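Local atomic coordinates of Ras-associated and pleckstrin homology domains-containing protein 1 (Homo sapiens, PDB entry 4GN1), a protein that mediates localized membrane signals and helps regulate lamellipodial dynamics, bringing the actin regulators EVL and VASP to the leading edge. Residues A93-P98 against M246-A251; N34-S39 against L45-V50. All coordinates share one frame; numbering follows the deposited sequence.

Interaction 1 of 2, residues A93-P98 against M246-A251; sequences ALFKNP and MNYQEA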
loop_
_atom_site.group_PDB
_atom_site.type_symbol
_atom_site.label_atom_id
_atom_site.label_comp_id
_atom_site.label_asym_id
_atom_site.label_seq_id
_atom_site.Cartn_x
_atom_site.Cartn_y
_atom_site.Cartn_z
ATOM N N ALA A 93 -9.579 -4.775 -3.297
ATOM C CA ALA A 93 -10.798 -4.581 -2.506
ATOM C C ALA A 93 -11.475 -3.306 -3.016
ATOM O O ALA A 93 -12.581 -3.346 -3.553
ATOM C CB ALA A 93 -10.488 -4.484 -1.016
ATOM N N LEU A 94 -10.751 -2.197 -2.914
ATOM C CA LEU A 94 -11.172 -0.900 -3.421
ATOM C C LEU A 94 -11.926 -0.932 -4.765
ATOM O O LEU A 94 -12.862 -0.161 -4.981
ATOM C CB LEU A 94 -9.939 0.006 -3.511
ATOM C CG LEU A 94 -9.942 1.126 -4.539
ATOM C CD1 LEU A 94 -10.695 2.298 -3.938
ATOM C CD2 LEU A 94 -8.531 1.544 -4.906
ATOM N N PHE A 95 -11.530 -1.813 -5.665
ATOM C CA PHE A 95 -12.147 -1.846 -6.979
ATOM C C PHE A 95 -13.387 -2.706 -7.026
ATOM O O PHE A 95 -14.307 -2.400 -7.775
ATOM C CB PHE A 95 -11.146 -2.312 -8.018
ATOM C CG PHE A 95 -10.137 -1.272 -8.346
ATOM C CD1 PHE A 95 -10.366 -0.378 -9.389
ATOM C CD2 PHE A 95 -9.001 -1.134 -7.570
ATOM C CE1 PHE A 95 -9.454 0.613 -9.676
ATOM C CE2 PHE A 95 -8.088 -0.140 -7.841
ATOM C CZ PHE A 95 -8.315 0.736 -8.896
ATOM N N LYS A 96 -13.384 -3.787 -6.235
ATOM C CA LYS A 96 -14.534 -4.661 -6.073
ATOM C C LYS A 96 -15.721 -3.933 -5.434
ATOM O O LYS A 96 -16.861 -4.141 -5.841
ATOM C CB LYS A 96 -14.151 -5.845 -5.202
ATOM C CG LYS A 96 -12.952 -6.636 -5.696
ATOM C CD LYS A 96 -12.914 -7.996 -5.016
ATOM C CE LYS A 96 -11.536 -8.635 -5.070
ATOM N NZ LYS A 96 -11.388 -9.532 -3.894
ATOM N N ASN A 97 -15.432 -3.102 -4.421
ATOM C CA ASN A 97 -16.438 -2.296 -3.714
ATOM C C ASN A 97 -16.057 -0.816 -3.485
ATOM O O ASN A 97 -15.866 -0.384 -2.342
ATOM C CB ASN A 97 -16.794 -2.966 -2.384
ATOM C CG ASN A 97 -17.543 -4.271 -2.575
ATOM O OD1 ASN A 97 -18.638 -4.305 -3.143
ATOM N ND2 ASN A 97 -16.944 -5.362 -2.103
ATOM N N PRO A 98 -15.965 -0.026 -4.577
ATOM C CA PRO A 98 -15.529 1.386 -4.518
ATOM C C PRO A 98 -16.433 2.302 -3.669
ATOM O O PRO A 98 -15.958 3.287 -3.080
ATOM C CB PRO A 98 -15.560 1.812 -5.988
ATOM C CG PRO A 98 -16.555 0.898 -6.630
ATOM C CD PRO A 98 -16.334 -0.424 -5.954
ATOM N N MET A 246 -5.997 0.777 -14.395
ATOM C CA MET A 246 -5.468 -0.026 -15.482
ATOM C C MET A 246 -4.942 -1.379 -14.998
ATOM O O MET A 246 -5.084 -2.389 -15.710
ATOM C CB MET A 246 -4.384 0.739 -16.223
ATOM C CG MET A 246 -4.870 2.079 -16.772
ATOM S SD MET A 246 -3.548 2.948 -17.634
ATOM C CE MET A 246 -3.110 1.745 -18.907
ATOM N N ASN A 247 -4.356 -1.417 -13.800
ATOM C CA ASN A 247 -3.887 -2.693 -13.258
ATOM C C ASN A 247 -5.044 -3.635 -13.038
ATOM O O ASN A 247 -4.983 -4.812 -13.412
ATOM C CB ASN A 247 -3.112 -2.514 -11.959
ATOM C CG ASN A 247 -1.791 -1.812 -12.169
ATOM O OD1 ASN A 247 -1.361 -1.587 -13.300
ATOM N ND2 ASN A 247 -1.139 -1.460 -11.079
ATOM N N TYR A 248 -6.106 -3.094 -12.445
ATOM C CA TYR A 248 -7.306 -3.867 -12.131
ATOM C C TYR A 248 -7.956 -4.412 -13.413
ATOM O O TYR A 248 -8.186 -5.614 -13.529
ATOM C CB TYR A 248 -8.267 -3.019 -11.282
ATOM C CG TYR A 248 -9.622 -3.651 -11.034
ATOM C CD1 TYR A 248 -9.760 -4.748 -10.194
ATOM C CD2 TYR A 248 -10.773 -3.139 -11.645
ATOM C CE1 TYR A 248 -10.994 -5.330 -9.974
ATOM C CE2 TYR A 248 -12.021 -3.714 -11.433
ATOM C CZ TYR A 248 -12.116 -4.811 -10.603
ATOM O OH TYR A 248 -13.330 -5.387 -10.391
ATOM N N GLN A 249 -8.200 -3.528 -14.383
ATOM C CA GLN A 249 -8.775 -3.905 -15.677
ATOM C C GLN A 249 -7.969 -5.040 -16.311
ATOM O O GLN A 249 -8.543 -6.006 -16.807
ATOM C CB GLN A 249 -8.815 -2.710 -16.641
ATOM C CG GLN A 249 -9.714 -1.544 -16.254
ATOM C CD GLN A 249 -11.115 -1.617 -16.850
ATOM O OE1 GLN A 249 -12.106 -1.429 -16.141
ATOM N NE2 GLN A 249 -11.209 -1.875 -18.155
ATOM N N GLU A 250 -6.641 -4.919 -16.282
ATOM C CA GLU A 250 -5.745 -5.926 -16.835
ATOM C C GLU A 250 -5.753 -7.225 -16.030
ATOM O O GLU A 250 -5.662 -8.305 -16.595
ATOM C CB GLU A 250 -4.330 -5.366 -16.919
ATOM C CG GLU A 250 -3.347 -6.215 -17.717
ATOM C CD GLU A 250 -2.003 -5.527 -17.926
ATOM O OE1 GLU A 250 -0.984 -6.229 -18.077
ATOM O OE2 GLU A 250 -1.955 -4.276 -17.948
ATOM N N ALA A 251 -5.866 -7.118 -14.713
ATOM C CA ALA A 251 -5.797 -8.296 -13.846
ATOM C C ALA A 251 -7.020 -9.198 -14.001
ATOM O O ALA A 251 -6.931 -10.424 -13.859
ATOM C CB ALA A 251 -5.636 -7.875 -12.388
#

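Interaction 2 of 2, residues N34-S39 against L45-V50; sequences NLMDKS and LDWSLV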
loop_
_atom_site.group_PDB
_atom_site.type_symbol
_atom_site.label_atom_id
_atom_site.label_comp_id
_atom_site.label_asym_id
_atom_site.label_seq_id
_atom_site.Cartn_x
_atom_site.Cartn_y
_atom_site.Cartn_z
ATOM N N ASN A 34 3.502 -15.907 -14.290
ATOM C CA ASN A 34 4.393 -17.061 -14.249
ATOM C C ASN A 34 4.257 -17.859 -12.962
ATOM O O ASN A 34 4.145 -19.077 -13.004
ATOM C CB ASN A 34 5.851 -16.648 -14.495
ATOM C CG ASN A 34 6.101 -16.268 -15.934
ATOM O OD1 ASN A 34 5.308 -16.594 -16.815
ATOM N ND2 ASN A 34 7.185 -15.556 -16.185
ATOM N N LEU A 35 4.238 -17.186 -11.819
ATOM C CA LEU A 35 3.994 -17.890 -10.575
ATOM C C LEU A 35 2.689 -18.722 -10.622
ATOM O O LEU A 35 2.661 -19.880 -10.186
ATOM C CB LEU A 35 4.017 -16.931 -9.385
ATOM C CG LEU A 35 5.419 -16.549 -8.927
ATOM C CD1 LEU A 35 5.414 -15.270 -8.088
ATOM C CD2 LEU A 35 6.037 -17.717 -8.175
ATOM N N MET A 36 1.624 -18.133 -11.149
ATOM C CA MET A 36 0.359 -18.858 -11.329
ATOM C C MET A 36 0.495 -20.103 -12.227
ATOM O O MET A 36 0.115 -21.178 -11.798
ATOM C CB MET A 36 -0.778 -17.920 -11.752
ATOM C CG MET A 36 -1.039 -16.859 -10.681
ATOM S SD MET A 36 -2.446 -15.764 -10.901
ATOM C CE MET A 36 -1.834 -14.590 -12.118
ATOM N N ASP A 37 1.126 -19.971 -13.403
ATOM C CA ASP A 37 1.366 -21.115 -14.311
ATOM C C ASP A 37 2.199 -22.225 -13.682
ATOM O O ASP A 37 1.869 -23.399 -13.812
ATOM C CB ASP A 37 2.102 -20.710 -15.600
ATOM C CG ASP A 37 1.385 -19.655 -16.385
ATOM O OD1 ASP A 37 0.141 -19.607 -16.358
ATOM O OD2 ASP A 37 2.085 -18.853 -17.045
ATOM N N LYS A 38 3.294 -21.870 -13.032
ATOM C CA LYS A 38 4.190 -22.905 -12.562
ATOM C C LYS A 38 3.682 -23.642 -11.318
ATOM O O LYS A 38 4.106 -24.779 -11.049
ATOM C CB LYS A 38 5.593 -22.360 -12.360
ATOM C CG LYS A 38 6.301 -22.098 -13.674
ATOM C CD LYS A 38 6.615 -23.406 -14.386
ATOM C CE LYS A 38 7.253 -23.201 -15.763
ATOM N NZ LYS A 38 8.643 -22.672 -15.659
ATOM N N SER A 39 2.751 -23.021 -10.598
ATOM C CA SER A 39 2.287 -23.582 -9.340
ATOM C C SER A 39 0.956 -24.317 -9.424
ATOM O O SER A 39 0.643 -25.138 -8.546
ATOM C CB SER A 39 2.259 -22.518 -8.237
ATOM O OG SER A 39 1.389 -21.457 -8.559
ATOM N N LEU A 45 -7.275 -12.459 -9.822
ATOM C CA LEU A 45 -6.763 -11.119 -9.722
ATOM C C LEU A 45 -6.180 -10.865 -8.318
ATOM O O LEU A 45 -5.418 -9.910 -8.154
ATOM C CB LEU A 45 -7.901 -10.126 -10.018
ATOM C CG LEU A 45 -8.912 -9.767 -8.912
ATOM C CD1 LEU A 45 -9.759 -8.594 -9.365
ATOM C CD2 LEU A 45 -9.808 -10.919 -8.490
ATOM N N ASP A 46 -6.543 -11.711 -7.338
ATOM C CA ASP A 46 -6.100 -11.585 -5.937
ATOM C C ASP A 46 -4.724 -12.173 -5.572
ATOM O O ASP A 46 -4.205 -11.905 -4.470
ATOM C CB ASP A 46 -7.145 -12.155 -4.985
ATOM C CG ASP A 46 -8.384 -11.281 -4.893
ATOM O OD1 ASP A 46 -8.257 -10.030 -4.835
ATOM O OD2 ASP A 46 -9.491 -11.846 -4.878
ATOM N N TRP A 47 -4.153 -12.979 -6.469
ATOM C CA TRP A 47 -2.769 -13.422 -6.300
ATOM C C TRP A 47 -1.859 -12.238 -6.318
ATOM O O TRP A 47 -1.960 -11.378 -7.186
ATOM C CB TRP A 47 -2.365 -14.474 -7.334
ATOM C CG TRP A 47 -3.073 -15.775 -7.052
ATOM C CD1 TRP A 47 -4.187 -16.287 -7.702
ATOM C CD2 TRP A 47 -2.788 -16.736 -5.978
ATOM N NE1 TRP A 47 -4.584 -17.480 -7.135
ATOM C CE2 TRP A 47 -3.788 -17.807 -6.106
ATOM C CE3 TRP A 47 -1.827 -16.827 -4.981
ATOM C CZ2 TRP A 47 -3.811 -18.900 -5.257
ATOM C CZ3 TRP A 47 -1.854 -17.941 -4.130
ATOM C CH2 TRP A 47 -2.823 -18.954 -4.267
ATOM N N SER A 48 -0.979 -12.171 -5.332
ATOM C CA SER A 48 -0.197 -10.984 -5.101
ATOM C C SER A 48 1.253 -11.326 -4.830
ATOM O O SER A 48 1.585 -12.423 -4.389
ATOM C CB SER A 48 -0.767 -10.230 -3.897
ATOM O OG SER A 48 -2.118 -9.826 -4.130
ATOM N N LEU A 49 2.116 -10.368 -5.092
ATOM C CA LEU A 49 3.494 -10.494 -4.714
ATOM C C LEU A 49 3.713 -9.446 -3.649
ATOM O O LEU A 49 3.400 -8.246 -3.826
ATOM C CB LEU A 49 4.423 -10.283 -5.902
ATOM C CG LEU A 49 5.852 -10.807 -5.743
ATOM C CD1 LEU A 49 5.953 -12.337 -5.641
ATOM C CD2 LEU A 49 6.692 -10.303 -6.905
ATOM N N VAL A 50 4.229 -9.921 -2.528
ATOM C CA VAL A 50 4.370 -9.126 -1.336
ATOM C C VAL A 50 5.853 -9.107 -0.974
ATOM O O VAL A 50 6.516 -10.155 -1.034
ATOM C CB VAL A 50 3.561 -9.797 -0.205
ATOM C CG1 VAL A 50 3.726 -9.054 1.111
ATOM C CG2 VAL A 50 2.090 -9.942 -0.597
#

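Interaction 1 of 2, residues A93-P98 against M246-A251
Phe95 and Tyr248 meet through different chi1 settings: Phe95 sets its CG anti to its own carbonyl carbon (-74°), whereas Tyr248 sets its CG anti to its backbone N (173°). Each side chain leaves its helix toward the other, and the two slide past one another in opposite directions. The rings end up nearly parallel, with planes at 22°, but displaced so far that they hardly overlap; their centroids are 4.8 Å apart. Over one face of each ring lies the other residue's CB methylene. CB of Phe95 sits over the middle of the Tyr248 ring, 3.4 Å from its centroid and almost on the ring normal, a well-formed CH-pi contact. Tyr248 returns the contact less centrally, its CB lying 4.0 Å from the Phe95 ring centroid and shifted toward the rim. Between these two ends the rings themselves touch, Phe95 CG being 3.6 Å from Tyr248 CG. No hydrogen bond crosses the interface, which is apolar and aromatic in character. Lys96 merely borders it: its chain leads away from helix 242-251, and its ammonium group forms a salt bridge with Asp46. The aromatic cluster runs on past the pair, as Phe95 also meets the ring of Phe124 and Tyr248 that of Tyr92. Thus the short helix 93-96, which follows strand 83-87, is packed against the C-terminal helix 242-251 chiefly through Phe95, which also touches Leu120 of helix 113-124, while Leu94 reaches helix 225-240.

Interaction 2 of 2, residues N34-S39 against L45-V50
Within 34-39, Leu35 is the first to meet the strand: its CD1 lies 3.9 Å from CD1 of Leu49, and the two side chains cross at about a right angle, methyl against methyl. Leu49 holds its CG anti to the backbone N (chi1 -162°), which brings the end of its side chain nearer the helix than its first bond would suggest. One residue on, Met36 carries the larger share of the contact. Its thioether sulfur reaches the pyrrole side of Trp47, with SD 3.7 Å from Trp47 CD1 and 3.8 Å from Trp47 CB. The approach is oblique, 51° off the normal of the five-membered ring, in a Met-aromatic contact. At the helix end Ser39 turns back on its own helix, its OG donating to Leu35 O at 2.6 Å. Phe85 of strand 83-87 stacks on Trp47 and also touches Leu35, Met36 and Ser39, joining both halves of the contact. Leu49 reaches back to Val28 and Leu32 as well. This is a helix laid on a beta-sheet by apolar side chains, the core arrangement of the ubiquitin-like fold to which Ras-associating domains belong.

Interaction 2 is a buried contact within the Ras-associating domain, linking a helix to a strand only a few residues later. Interaction 1 is partly buried and brings together helices far apart in sequence, the later of them the last helix of the model, 242-251. Their chemistry differs accordingly: a leucine pair and a separate thioether-indole contact in 34-39/45-50, two aromatic side chains, each with its CB over a face of the other's ring, in 93-98/246-251. They share no helix or strand, yet they touch through the turn leading into strand 47-53. There Lys96 NZ of helix 93-96 forms a salt bridge with Asp46 OD2 at 3.1 Å, while helix 242-251 packs Tyr248 CE1 3.5 Å from Leu45 CD1.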